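Phosphoribosylaminoimidazole carboxylase, ATPase subunit (Thermotoga maritima, PDB 3AX6) probably catalyses the ATP-dependent joining of bicarbonate to 5-aminoimidazole ribonucleotide, giving N5-carboxyaminoimidazole ribonucleotide in de novo purine synthesis. Local coordinates at residues A[21-26]-A[281-286]; A[295-300]-A[350-355]; A[329-334]-A[344-349]. One frame throughout, in Å; residues are numbered along the deposited sequence.

Interaction 1: residues A[21-26]-A[281-286]; sequences KKMGFY and HIRAIM
Phe25 brings its ring up to Ile282 and Met286, and Met23, two residues earlier, runs alongside to reach Ile282 and Arg283. The contact is wholly apolar and buried, joining the turn after helix 11-22 to the end of helix 277-285. Both methionines are selenomethionines.

Phe25 is the side chain to follow. From CB, its CG stands anti to the carbonyl carbon (chi1 -66°), which carries the ring toward the other helix. CD2 and CE2 meet the CG2 methyl of Ile282, with CE2 3.8 Å from it. At the far end CZ lies 3.8 Å from Met286 CG, while CE1 touches Met286 CE. Bent at both chi2 and chi3, the Met286 chain curls over the ring, and its SE stands 4.8 Å from the centroid, 18° off the normal: a Met-aromatic contact, though a distant one. A flat ring suits this place because it can meet a branched methyl and the flexible chain of a methionine together. A serine in its place would probably leave a gap beside Ile282 and Met286 and the selenium without its aromatic partner.

Met23 contributes its end: SE lies 4.1 Å from Ile282 CG2, and CE is equally far from Arg283 CG. Arg283 takes part through its aliphatic chain; its guanidinium is salt-bridged to Glu279.

The backbone turns sharply enough to place both side chains because Gly24, with positive phi, is the C-prime residue of a Schellman motif ending helix 11-22. The cluster thus bridges the Rossmann-like N-terminal domain and helix 277-285: Phe25, Ile282 and Met286 all pack on Ile4 of strand 3-7, Met286 also on Val65 of strand 65-68, and Met23 on Leu323 of the second subunit.

Interaction 2: residues A[295-300]-A[350-355]; sequences LLIPAV and VDRDVE
Ile297 and Pro298 pack against the turn 350-353 where strand 343-350 gives way to helix 354-364, beside the start of its antiparallel neighbour, strand 299-305. Ala299 and Val350 form a non-hydrogen-bonded pair, and an Asx turn followed by a helix N-cap redirects the chain.

The apolar contacts centre on Ile297 and Pro298. With CG1 anti to the backbone N (chi1 -178°), Ile297 lays the branch ending in CD1 along the backbone of Asp351, while CG2 meets Val350 CB at 3.9 Å. Pro298 sets CB 4.1 Å from Val354 CB. Ala299, on the same face as Val350, meets Val350 CG1 with its CB.

Among the hydrogen bonds, Asp351 N gives to Pro298 O at 3.2 Å, a carbonyl that also receives a CA-H contact from Val350. Within the turn, Asp351 OD1 accepts from Asp353 N at 2.8 Å, making the Asx turn, and Asp353 caps the helix through OD2 and Glu355 N. Short acidic side chains suit both places, as they can fold back onto nearby amides. Asp351 OD2 also forms salt bridges with Arg356 and Lys360.

Charge and packing combine at Arg352, whose guanidinium is salt-bridged to Glu294 of the second subunit. Ile297 CD1 lies 4.1 Å above the centre of its plane, and NH1 donates to Leu296 O at 2.9 Å, in the carbonyl plane.

Interaction 3: residues A[329-334]-A[344-349]; sequences SLHFYG and MGHFTV
An antiparallel beta hairpin brings His331 beside His346 at the border of the large sheet of this chain, where strand 328-332 is outermost and strand 343-350 lies next to it. Backbone bonds run in both directions at the pairs Ser329-Thr348 and His331-His346, and Tyr333 N adds a bond to Met344 O. Leu330, Phe332 and Phe347 point to one face, where apolar side chains pack on strands 299-305 and 314-317.

His331 and His346 point to the other face and, with Tyr333 just past the strand end, make an aromatic cluster. His331 CB sits over the His346 ring, 3.7 Å from its centroid, while the two imidazoles meet obliquely with planes at 38°. His346 CG lies between the backbone N and the carbonyl carbon (chi1 70°), which swings the ring toward strand 328-332; the ring of His267 stacks on that of His346. Met344 and Gly345 form a classic beta bulge opposite Leu304. Glycine fits there because a CB would clash with His331 O and Phe332 CA, and with the preceding carbonyl. The rings of Tyr333 and His346 are turned 58° apart, and Tyr333 OH shares a hydrogen bond of 2.8 Å with His346 ND1, meeting it near the imidazole plane.

How the interactions relate
Interactions 2 and 3 are continuous: segments 344-349 and 350-355 adjoin in the chain, and Val300 O lies 2.9 Å from Val349 N, a probable hydrogen bond between neighbouring strands of one sheet. Their centres are 17 Å apart, and interaction 3 is nested inside the loop that interaction 2 closes. Interaction 1 stands apart, its nearest atoms about 11 Å from interaction 3 and about 12 Å from interaction 2, although helix 277-285 leads on to strand 299-305. Across the dimer interactions 1 and 3 meet, since Met23 of one subunit packs on Leu330 of the other. All three lie away from the ADP pocket, which includes Lys101, Lys138 and Glu177.

Interaction 1: residues A[21-26]-A[281-286]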
ATOM      1  N   LYS A  21       0.633   9.611  -6.372  1.00 13.89           N
ATOM      2  CA  LYS A  21      -0.180  10.567  -5.635  1.00 14.16           C
ATOM      3  C   LYS A  21       0.200  10.532  -4.163  1.00 15.30           C
ATOM      4  O   LYS A  21       0.136  11.549  -3.477  1.00 15.41           O
ATOM      5  CB  LYS A  21      -1.662  10.257  -5.821  1.00 12.11           C
ATOM      6  CG  LYS A  21      -2.094  10.388  -7.278  1.00 11.99           C
ATOM      7  CD  LYS A  21      -3.594  10.193  -7.470  1.00 14.57           C
ATOM      8  CE  LYS A  21      -4.397  11.265  -6.734  1.00 13.03           C
ATOM      9  NZ  LYS A  21      -3.980  12.633  -7.116  1.00 14.14           N
ATOM     10  N   LYS A  22       0.610   9.358  -3.686  1.00 16.15           N
ATOM     11  CA  LYS A  22       1.031   9.197  -2.297  1.00 18.79           C
ATOM     12  C   LYS A  22       2.250  10.063  -1.982  1.00 19.76           C
ATOM     13  O   LYS A  22       2.434  10.494  -0.847  1.00 19.77           O
ATOM     14  CB  LYS A  22       1.400   7.746  -1.999  1.00 19.99           C
ATOM     15  CG  LYS A  22       0.279   6.869  -1.484  1.00 21.84           C
ATOM     16  CD  LYS A  22       0.856   5.558  -0.932  1.00 24.31           C
ATOM     17  CE  LYS A  22       1.936   5.835   0.123  1.00 25.08           C
ATOM     18  NZ  LYS A  22       2.511   4.602   0.718  1.00 25.00           N
HETATM   19  N   MSE A  23       3.087  10.306  -2.987  1.00 19.52           N
HETATM   20  CA  MSE A  23       4.291  11.099  -2.782  1.00 20.56           C
HETATM   21  C   MSE A  23       4.009  12.578  -3.019  1.00 19.18           C
HETATM   22  O   MSE A  23       4.918  13.404  -2.994  1.00 17.17           O
HETATM   23  CB  MSE A  23       5.409  10.601  -3.705  1.00 23.35           C
HETATM   24  CG  MSE A  23       6.820  10.899  -3.203  1.00 27.77           C
HETATM   25 SE   MSE A  23       8.212   9.943  -4.189  1.00 35.94          SE
HETATM   26  CE  MSE A  23       7.524   8.145  -3.934  1.00 28.12           C
ATOM     27  N   GLY A  24       2.736  12.897  -3.242  1.00 19.72           N
ATOM     28  CA  GLY A  24       2.334  14.277  -3.461  1.00 19.64           C
ATOM     29  C   GLY A  24       2.358  14.776  -4.896  1.00 20.78           C
ATOM     30  O   GLY A  24       2.392  15.980  -5.137  1.00 22.28           O
ATOM     31  N   PHE A  25       2.335  13.871  -5.862  1.00 18.36           N
ATOM     32  CA  PHE A  25       2.361  14.294  -7.245  1.00 17.35           C
ATOM     33  C   PHE A  25       0.982  14.313  -7.885  1.00 17.96           C
ATOM     34  O   PHE A  25       0.056  13.642  -7.432  1.00 17.53           O
ATOM     35  CB  PHE A  25       3.293  13.384  -8.045  1.00 17.58           C
ATOM     36  CG  PHE A  25       4.729  13.491  -7.640  1.00 17.56           C
ATOM     37  CD1 PHE A  25       5.434  14.671  -7.847  1.00 18.39           C
ATOM     38  CD2 PHE A  25       5.379  12.419  -7.040  1.00 16.83           C
ATOM     39  CE1 PHE A  25       6.769  14.780  -7.461  1.00 18.65           C
ATOM     40  CE2 PHE A  25       6.707  12.519  -6.652  1.00 16.55           C
ATOM     41  CZ  PHE A  25       7.405  13.704  -6.863  1.00 17.79           C
ATOM     42  N   TYR A  26       0.856  15.100  -8.944  1.00 18.46           N
ATOM     43  CA  TYR A  26      -0.392  15.209  -9.677  1.00 18.86           C
ATOM     44  C   TYR A  26      -0.224  14.251 -10.850  1.00 19.24           C
ATOM     45  O   TYR A  26       0.797  14.295 -11.531  1.00 18.57           O
ATOM     46  CB  TYR A  26      -0.565  16.635 -10.197  1.00 20.43           C
ATOM     47  CG  TYR A  26      -1.910  16.918 -10.816  1.00 21.83           C
ATOM     48  CD1 TYR A  26      -2.984  17.328 -10.031  1.00 24.95           C
ATOM     49  CD2 TYR A  26      -2.107  16.802 -12.191  1.00 23.86           C
ATOM     50  CE1 TYR A  26      -4.219  17.626 -10.595  1.00 25.25           C
ATOM     51  CE2 TYR A  26      -3.346  17.097 -12.768  1.00 25.23           C
ATOM     52  CZ  TYR A  26      -4.392  17.510 -11.962  1.00 24.97           C
ATOM     53  OH  TYR A  26      -5.606  17.833 -12.512  1.00 27.51           O
ATOM     54  N   HIS A 281       9.945   3.279  -8.624  1.00  8.77           N
ATOM     55  CA  HIS A 281       9.848   3.783  -9.986  1.00  8.72           C
ATOM     56  C   HIS A 281       9.596   5.289  -9.999  1.00  8.91           C
ATOM     57  O   HIS A 281      10.191   6.023 -10.803  1.00  9.18           O
ATOM     58  CB  HIS A 281       8.722   3.062 -10.732  1.00  8.02           C
ATOM     59  CG  HIS A 281       8.633   3.422 -12.183  1.00  9.05           C
ATOM     60  ND1 HIS A 281       9.630   3.120 -13.088  1.00  6.54           N
ATOM     61  CD2 HIS A 281       7.670   4.070 -12.884  1.00  6.96           C
ATOM     62  CE1 HIS A 281       9.286   3.567 -14.282  1.00  8.37           C
ATOM     63  NE2 HIS A 281       8.102   4.149 -14.186  1.00 11.23           N
ATOM     64  N   ILE A 282       8.712   5.746  -9.113  1.00  8.52           N
ATOM     65  CA  ILE A 282       8.399   7.168  -9.026  1.00  9.09           C
ATOM     66  C   ILE A 282       9.641   7.923  -8.577  1.00  9.41           C
ATOM     67  O   ILE A 282       9.987   8.959  -9.150  1.00 11.40           O
ATOM     68  CB  ILE A 282       7.255   7.459  -8.018  1.00  9.51           C
ATOM     69  CG1 ILE A 282       5.982   6.709  -8.425  1.00  9.93           C
ATOM     70  CG2 ILE A 282       6.982   8.960  -7.964  1.00  9.20           C
ATOM     71  CD1 ILE A 282       5.537   6.963  -9.849  1.00  9.65           C
ATOM     72  N   ARG A 283      10.312   7.406  -7.555  1.00  8.42           N
ATOM     73  CA  ARG A 283      11.531   8.045  -7.065  1.00 10.05           C
ATOM     74  C   ARG A 283      12.555   8.192  -8.190  1.00 10.71           C
ATOM     75  O   ARG A 283      13.151   9.252  -8.355  1.00 10.70           O
ATOM     76  CB  ARG A 283      12.178   7.234  -5.934  1.00  8.66           C
ATOM     77  CG  ARG A 283      11.431   7.219  -4.593  1.00 10.23           C
ATOM     78  CD  ARG A 283      12.374   6.691  -3.517  1.00 10.69           C
ATOM     79  NE  ARG A 283      11.718   6.328  -2.269  1.00 10.01           N
ATOM     80  CZ  ARG A 283      12.241   6.562  -1.070  1.00 13.78           C
ATOM     81  NH1 ARG A 283      13.422   7.164  -0.969  1.00 13.80           N
ATOM     82  NH2 ARG A 283      11.595   6.191   0.028  1.00 13.95           N
ATOM     83  N   ALA A 284      12.742   7.130  -8.970  1.00  9.99           N
ATOM     84  CA  ALA A 284      13.721   7.154 -10.041  1.00 11.42           C
ATOM     85  C   ALA A 284      13.398   8.117 -11.179  1.00 12.61           C
ATOM     86  O   ALA A 284      14.274   8.858 -11.633  1.00 12.41           O
ATOM     87  CB  ALA A 284      13.935   5.747 -10.587  1.00  9.98           C
ATOM     88  N   ILE A 285      12.156   8.130 -11.647  1.00 13.16           N
ATOM     89  CA  ILE A 285      11.837   9.027 -12.752  1.00 15.10           C
ATOM     90  C   ILE A 285      11.776  10.490 -12.316  1.00 16.73           C
ATOM     91  O   ILE A 285      11.838  11.393 -13.155  1.00 18.48           O
ATOM     92  CB  ILE A 285      10.519   8.640 -13.450  1.00 12.68           C
ATOM     93  CG1 ILE A 285       9.324   8.946 -12.547  1.00 12.32           C
ATOM     94  CG2 ILE A 285      10.558   7.168 -13.827  1.00 12.93           C
ATOM     95  CD1 ILE A 285       7.979   8.687 -13.217  1.00  7.45           C
HETATM   96  N   MSE A 286      11.652  10.724 -11.011  1.00 16.00           N
HETATM   97  CA  MSE A 286      11.619  12.092 -10.493  1.00 16.56           C
HETATM   98  C   MSE A 286      13.012  12.493  -9.996  1.00 14.89           C
HETATM   99  O   MSE A 286      13.178  13.528  -9.357  1.00 16.37           O
HETATM  100  CB  MSE A 286      10.608  12.226  -9.344  1.00 16.57           C
HETATM  101  CG  MSE A 286       9.157  11.961  -9.722  1.00 17.26           C
HETATM  102 SE   MSE A 286       8.601  12.907 -11.308  1.00 22.13          SE
HETATM  103  CE  MSE A 286       8.819  14.699 -10.677  1.00 13.64           C
TER

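Interaction 2: residues A[295-300]-A[350-355]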
ATOM      1  N   LEU A 295      14.919  -6.787   2.124  1.00 13.91           N
ATOM      2  CA  LEU A 295      13.872  -7.803   2.161  1.00 15.28           C
ATOM      3  C   LEU A 295      13.572  -8.067   3.626  1.00 15.18           C
ATOM      4  O   LEU A 295      14.424  -8.576   4.356  1.00 16.83           O
ATOM      5  CB  LEU A 295      14.341  -9.094   1.487  1.00 13.11           C
ATOM      6  CG  LEU A 295      13.326 -10.240   1.412  1.00 12.37           C
ATOM      7  CD1 LEU A 295      12.216  -9.894   0.446  1.00 14.44           C
ATOM      8  CD2 LEU A 295      14.018 -11.506   0.946  1.00 13.27           C
ATOM      9  N   LEU A 296      12.363  -7.715   4.052  1.00 12.51           N
ATOM     10  CA  LEU A 296      11.957  -7.880   5.438  1.00 11.53           C
ATOM     11  C   LEU A 296      11.572  -9.316   5.782  1.00 12.57           C
ATOM     12  O   LEU A 296      11.740  -9.758   6.918  1.00 14.34           O
ATOM     13  CB  LEU A 296      10.779  -6.951   5.747  1.00  9.23           C
ATOM     14  CG  LEU A 296      10.996  -5.450   5.554  1.00 11.28           C
ATOM     15  CD1 LEU A 296       9.686  -4.713   5.803  1.00 11.87           C
ATOM     16  CD2 LEU A 296      12.078  -4.952   6.509  1.00  8.32           C
ATOM     17  N   ILE A 297      11.060 -10.046   4.802  1.00 11.39           N
ATOM     18  CA  ILE A 297      10.636 -11.419   5.036  1.00 10.26           C
ATOM     19  C   ILE A 297      10.431 -12.110   3.703  1.00  9.62           C
ATOM     20  O   ILE A 297       9.970 -11.486   2.756  1.00 10.10           O
ATOM     21  CB  ILE A 297       9.286 -11.442   5.815  1.00 11.31           C
ATOM     22  CG1 ILE A 297       8.850 -12.874   6.103  1.00  8.48           C
ATOM     23  CG2 ILE A 297       8.198 -10.753   4.988  1.00  9.87           C
ATOM     24  CD1 ILE A 297       7.699 -12.951   7.093  1.00 10.51           C
ATOM     25  N   PRO A 298      10.788 -13.404   3.608  1.00  9.95           N
ATOM     26  CA  PRO A 298      10.634 -14.193   2.379  1.00  9.43           C
ATOM     27  C   PRO A 298       9.186 -14.163   1.900  1.00  7.82           C
ATOM     28  O   PRO A 298       8.269 -14.014   2.700  1.00  5.43           O
ATOM     29  CB  PRO A 298      11.068 -15.587   2.814  1.00 12.54           C
ATOM     30  CG  PRO A 298      12.159 -15.279   3.805  1.00 14.23           C
ATOM     31  CD  PRO A 298      11.532 -14.169   4.625  1.00 11.55           C
ATOM     32  N   ALA A 299       8.981 -14.322   0.599  1.00  9.09           N
ATOM     33  CA  ALA A 299       7.634 -14.277   0.052  1.00  8.07           C
ATOM     34  C   ALA A 299       7.432 -15.071  -1.228  1.00  8.75           C
ATOM     35  O   ALA A 299       8.345 -15.256  -2.029  1.00  9.35           O
ATOM     36  CB  ALA A 299       7.234 -12.821  -0.186  1.00  8.30           C
ATOM     37  N   VAL A 300       6.205 -15.530  -1.411  1.00  9.05           N
ATOM     38  CA  VAL A 300       5.830 -16.274  -2.598  1.00  9.42           C
ATOM     39  C   VAL A 300       4.582 -15.594  -3.149  1.00  9.21           C
ATOM     40  O   VAL A 300       3.590 -15.434  -2.441  1.00  6.10           O
ATOM     41  CB  VAL A 300       5.531 -17.751  -2.261  1.00 10.17           C
ATOM     42  CG1 VAL A 300       5.069 -18.494  -3.515  1.00  8.96           C
ATOM     43  CG2 VAL A 300       6.790 -18.409  -1.695  1.00  8.04           C
ATOM     44  N   VAL A 350       3.654 -14.427   2.897  1.00 14.43           N
ATOM     45  CA  VAL A 350       4.920 -14.087   3.535  1.00 15.10           C
ATOM     46  C   VAL A 350       5.149 -15.005   4.723  1.00 15.57           C
ATOM     47  O   VAL A 350       4.224 -15.299   5.483  1.00 14.79           O
ATOM     48  CB  VAL A 350       4.959 -12.607   3.998  1.00 15.20           C
ATOM     49  CG1 VAL A 350       4.889 -11.694   2.790  1.00 13.77           C
ATOM     50  CG2 VAL A 350       3.806 -12.313   4.950  1.00 15.55           C
ATOM     51  N   ASP A 351       6.383 -15.472   4.861  1.00 17.06           N
ATOM     52  CA  ASP A 351       6.759 -16.368   5.946  1.00 19.79           C
ATOM     53  C   ASP A 351       8.279 -16.330   6.125  1.00 21.13           C
ATOM     54  O   ASP A 351       9.026 -16.203   5.160  1.00 21.48           O
ATOM     55  CB  ASP A 351       6.295 -17.798   5.629  1.00 20.05           C
ATOM     56  CG  ASP A 351       6.377 -18.730   6.833  1.00 19.91           C
ATOM     57  OD1 ASP A 351       7.468 -18.869   7.418  1.00 20.03           O
ATOM     58  OD2 ASP A 351       5.342 -19.333   7.190  1.00 20.19           O
ATOM     59  N   ARG A 352       8.720 -16.434   7.371  1.00 23.14           N
ATOM     60  CA  ARG A 352      10.136 -16.412   7.703  1.00 23.88           C
ATOM     61  C   ARG A 352      10.865 -17.536   6.974  1.00 23.43           C
ATOM     62  O   ARG A 352      12.040 -17.407   6.635  1.00 23.97           O
ATOM     63  CB  ARG A 352      10.306 -16.562   9.220  1.00 26.65           C
ATOM     64  CG  ARG A 352      11.663 -16.137   9.750  1.00 32.40           C
ATOM     65  CD  ARG A 352      11.936 -14.683   9.403  1.00 34.28           C
ATOM     66  NE  ARG A 352      10.974 -13.765  10.006  1.00 34.81           N
ATOM     67  CZ  ARG A 352      10.885 -12.477   9.687  1.00 36.33           C
ATOM     68  NH1 ARG A 352      11.697 -11.966   8.768  1.00 36.04           N
ATOM     69  NH2 ARG A 352      10.002 -11.696  10.295  1.00 35.08           N
ATOM     70  N   ASP A 353      10.152 -18.634   6.734  1.00 22.85           N
ATOM     71  CA  ASP A 353      10.695 -19.803   6.039  1.00 22.74           C
ATOM     72  C   ASP A 353      10.136 -19.887   4.614  1.00 21.61           C
ATOM     73  O   ASP A 353       8.970 -20.241   4.416  1.00 20.96           O
ATOM     74  CB  ASP A 353      10.321 -21.076   6.799  1.00 24.38           C
ATOM     75  CG  ASP A 353      10.842 -22.328   6.129  1.00 25.44           C
ATOM     76  OD1 ASP A 353      10.342 -23.424   6.452  1.00 26.84           O
ATOM     77  OD2 ASP A 353      11.759 -22.219   5.289  1.00 28.30           O
ATOM     78  N   VAL A 354      10.975 -19.592   3.628  1.00 20.56           N
ATOM     79  CA  VAL A 354      10.562 -19.604   2.231  1.00 20.40           C
ATOM     80  C   VAL A 354       9.883 -20.897   1.790  1.00 22.09           C
ATOM     81  O   VAL A 354       8.976 -20.868   0.960  1.00 23.48           O
ATOM     82  CB  VAL A 354      11.761 -19.293   1.288  1.00 19.07           C
ATOM     83  CG1 VAL A 354      12.779 -20.421   1.322  1.00 19.29           C
ATOM     84  CG2 VAL A 354      11.264 -19.050  -0.122  1.00 17.16           C
ATOM     85  N   GLU A 355      10.303 -22.032   2.335  1.00 22.55           N
ATOM     86  CA  GLU A 355       9.680 -23.293   1.954  1.00 22.32           C
ATOM     87  C   GLU A 355       8.258 -23.408   2.516  1.00 22.50           C
ATOM     88  O   GLU A 355       7.399 -24.053   1.918  1.00 23.93           O
ATOM     89  CB  GLU A 355      10.547 -24.470   2.401  1.00 22.16           C
ATOM     90  CG  GLU A 355      11.861 -24.564   1.627  1.00 25.36           C
ATOM     91  CD  GLU A 355      11.658 -24.825   0.139  1.00 25.50           C
ATOM     92  OE1 GLU A 355      12.621 -24.653  -0.635  1.00 26.14           O
ATOM     93  OE2 GLU A 355      10.539 -25.212  -0.258  1.00 26.43           O
TER
HETATM   94  O   HOH W   1      11.834  -9.331   9.868  1.00 30.02           O

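Interaction 3: residues A[329-334]-A[344-349]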
ATOM      1  N   SER A 329      -2.101 -12.804   1.904  1.00 14.80           N
ATOM      2  CA  SER A 329      -2.828 -11.559   1.706  1.00 15.95           C
ATOM      3  C   SER A 329      -3.276 -11.549   0.246  1.00 16.29           C
ATOM      4  O   SER A 329      -2.614 -12.127  -0.619  1.00 16.25           O
ATOM      5  CB  SER A 329      -1.949 -10.341   2.012  1.00 17.51           C
ATOM      6  OG  SER A 329      -0.898 -10.213   1.077  1.00 20.00           O
ATOM      7  N   LEU A 330      -4.400 -10.901  -0.031  1.00 15.94           N
ATOM      8  CA  LEU A 330      -4.931 -10.867  -1.380  1.00 16.26           C
ATOM      9  C   LEU A 330      -4.908  -9.502  -2.055  1.00 17.19           C
ATOM     10  O   LEU A 330      -5.192  -8.480  -1.434  1.00 18.16           O
ATOM     11  CB  LEU A 330      -6.359 -11.399  -1.371  1.00 18.67           C
ATOM     12  CG  LEU A 330      -7.166 -11.135  -2.638  1.00 20.62           C
ATOM     13  CD1 LEU A 330      -6.515 -11.838  -3.825  1.00 22.16           C
ATOM     14  CD2 LEU A 330      -8.591 -11.623  -2.434  1.00 23.11           C
ATOM     15  N   HIS A 331      -4.576  -9.500  -3.340  1.00 18.56           N
ATOM     16  CA  HIS A 331      -4.533  -8.275  -4.125  1.00 20.12           C
ATOM     17  C   HIS A 331      -5.348  -8.482  -5.403  1.00 20.22           C
ATOM     18  O   HIS A 331      -4.809  -8.800  -6.454  1.00 20.81           O
ATOM     19  CB  HIS A 331      -3.091  -7.922  -4.484  1.00 22.03           C
ATOM     20  CG  HIS A 331      -2.913  -6.503  -4.918  1.00 24.59           C
ATOM     21  ND1 HIS A 331      -3.862  -5.829  -5.659  1.00 26.41           N
ATOM     22  CD2 HIS A 331      -1.885  -5.638  -4.745  1.00 26.38           C
ATOM     23  CE1 HIS A 331      -3.425  -4.611  -5.924  1.00 26.75           C
ATOM     24  NE2 HIS A 331      -2.228  -4.470  -5.381  1.00 27.18           N
ATOM     25  N   PHE A 332      -6.656  -8.300  -5.295  1.00 22.96           N
ATOM     26  CA  PHE A 332      -7.576  -8.467  -6.415  1.00 23.85           C
ATOM     27  C   PHE A 332      -7.690  -7.142  -7.171  1.00 24.58           C
ATOM     28  O   PHE A 332      -8.060  -6.127  -6.585  1.00 23.80           O
ATOM     29  CB  PHE A 332      -8.940  -8.884  -5.863  1.00 23.73           C
ATOM     30  CG  PHE A 332      -9.975  -9.151  -6.908  1.00 24.16           C
ATOM     31  CD1 PHE A 332      -9.976 -10.342  -7.615  1.00 25.59           C
ATOM     32  CD2 PHE A 332     -10.981  -8.223  -7.154  1.00 25.78           C
ATOM     33  CE1 PHE A 332     -10.969 -10.615  -8.550  1.00 27.60           C
ATOM     34  CE2 PHE A 332     -11.979  -8.481  -8.087  1.00 26.89           C
ATOM     35  CZ  PHE A 332     -11.975  -9.682  -8.787  1.00 28.08           C
ATOM     36  N   TYR A 333      -7.355  -7.143  -8.460  1.00 25.56           N
ATOM     37  CA  TYR A 333      -7.451  -5.921  -9.251  1.00 26.95           C
ATOM     38  C   TYR A 333      -8.930  -5.772  -9.610  1.00 29.32           C
ATOM     39  O   TYR A 333      -9.604  -6.761  -9.902  1.00 32.23           O
ATOM     40  CB  TYR A 333      -6.619  -6.011 -10.536  1.00 23.96           C
ATOM     41  CG  TYR A 333      -5.249  -6.647 -10.396  1.00 22.03           C
ATOM     42  CD1 TYR A 333      -4.439  -6.394  -9.287  1.00 20.75           C
ATOM     43  CD2 TYR A 333      -4.750  -7.485 -11.395  1.00 21.52           C
ATOM     44  CE1 TYR A 333      -3.163  -6.965  -9.173  1.00 18.15           C
ATOM     45  CE2 TYR A 333      -3.470  -8.060 -11.296  1.00 19.57           C
ATOM     46  CZ  TYR A 333      -2.686  -7.798 -10.181  1.00 18.03           C
ATOM     47  OH  TYR A 333      -1.442  -8.381 -10.067  1.00 14.53           O
ATOM     48  N   GLY A 334      -9.435  -4.547  -9.597  1.00 29.75           N
ATOM     49  CA  GLY A 334     -10.837  -4.343  -9.908  1.00 33.04           C
ATOM     50  C   GLY A 334     -11.195  -4.347 -11.383  1.00 34.95           C
ATOM     51  O   GLY A 334     -11.618  -3.325 -11.921  1.00 37.00           O
HETATM   52  N   MSE A 344      -6.417 -11.418 -13.132  1.00 19.19           N
HETATM   53  CA  MSE A 344      -7.399 -10.727 -12.305  1.00 18.72           C
HETATM   54  C   MSE A 344      -6.786 -10.217 -11.002  1.00 17.82           C
HETATM   55  O   MSE A 344      -7.400  -9.438 -10.281  1.00 19.26           O
HETATM   56  CB  MSE A 344      -8.561 -11.668 -11.991  1.00 18.76           C
HETATM   57  CG  MSE A 344      -9.309 -12.158 -13.224  1.00 19.72           C
HETATM   58 SE   MSE A 344      -9.986 -10.681 -14.271  1.00 23.97          SE
HETATM   59  CE  MSE A 344     -11.616 -10.335 -13.270  1.00 16.82           C
ATOM     60  N   GLY A 345      -5.576 -10.664 -10.697  1.00 16.97           N
ATOM     61  CA  GLY A 345      -4.925 -10.228  -9.476  1.00 14.13           C
ATOM     62  C   GLY A 345      -3.847 -11.197  -9.050  1.00 12.67           C
ATOM     63  O   GLY A 345      -3.403 -12.037  -9.838  1.00 11.78           O
ATOM     64  N   HIS A 346      -3.404 -11.063  -7.808  1.00  9.02           N
ATOM     65  CA  HIS A 346      -2.400 -11.957  -7.265  1.00  9.51           C
ATOM     66  C   HIS A 346      -2.574 -12.021  -5.757  1.00 10.74           C
ATOM     67  O   HIS A 346      -3.283 -11.198  -5.171  1.00 10.30           O
ATOM     68  CB  HIS A 346      -0.968 -11.483  -7.619  1.00 11.78           C
ATOM     69  CG  HIS A 346      -0.529 -10.233  -6.909  1.00 11.57           C
ATOM     70  ND1 HIS A 346      -0.747  -8.970  -7.414  1.00 12.30           N
ATOM     71  CD2 HIS A 346       0.127 -10.057  -5.736  1.00 14.19           C
ATOM     72  CE1 HIS A 346      -0.246  -8.070  -6.585  1.00 12.53           C
ATOM     73  NE2 HIS A 346       0.289  -8.703  -5.558  1.00 10.74           N
ATOM     74  N   PHE A 347      -1.970 -13.028  -5.139  1.00  8.51           N
ATOM     75  CA  PHE A 347      -2.010 -13.154  -3.700  1.00 10.02           C
ATOM     76  C   PHE A 347      -0.585 -13.475  -3.298  1.00 11.40           C
ATOM     77  O   PHE A 347       0.186 -14.004  -4.102  1.00 13.65           O
ATOM     78  CB  PHE A 347      -3.031 -14.216  -3.237  1.00 10.01           C
ATOM     79  CG  PHE A 347      -2.648 -15.641  -3.532  1.00 10.14           C
ATOM     80  CD1 PHE A 347      -1.763 -16.327  -2.708  1.00  8.72           C
ATOM     81  CD2 PHE A 347      -3.231 -16.319  -4.602  1.00  8.07           C
ATOM     82  CE1 PHE A 347      -1.468 -17.668  -2.938  1.00  9.94           C
ATOM     83  CE2 PHE A 347      -2.945 -17.658  -4.845  1.00  9.65           C
ATOM     84  CZ  PHE A 347      -2.066 -18.339  -4.016  1.00 11.37           C
ATOM     85  N   THR A 348      -0.219 -13.113  -2.075  1.00 11.79           N
ATOM     86  CA  THR A 348       1.134 -13.328  -1.588  1.00 12.00           C
ATOM     87  C   THR A 348       1.123 -14.015  -0.236  1.00 12.04           C
ATOM     88  O   THR A 348       0.218 -13.818   0.572  1.00 10.95           O
ATOM     89  CB  THR A 348       1.878 -11.993  -1.443  1.00 14.19           C
ATOM     90  OG1 THR A 348       1.915 -11.322  -2.709  1.00 16.76           O
ATOM     91  CG2 THR A 348       3.293 -12.226  -0.973  1.00 17.47           C
ATOM     92  N   VAL A 349       2.139 -14.828   0.004  1.00 11.98           N
ATOM     93  CA  VAL A 349       2.250 -15.535   1.263  1.00 12.54           C
ATOM     94  C   VAL A 349       3.620 -15.236   1.838  1.00 14.87           C
ATOM     95  O   VAL A 349       4.637 -15.711   1.317  1.00 15.32           O
ATOM     96  CB  VAL A 349       2.098 -17.059   1.058  1.00 12.45           C
ATOM     97  CG1 VAL A 349       2.458 -17.795   2.329  1.00 10.17           C
ATOM     98  CG2 VAL A 349       0.667 -17.383   0.646  1.00 10.45           C
TER
HETATM   99  O   HOH W   2       1.234 -11.429   2.331  1.00 18.15           O
HETATM  100  O   HOH W   3      -0.910  -9.642  -1.968  1.00 18.78           O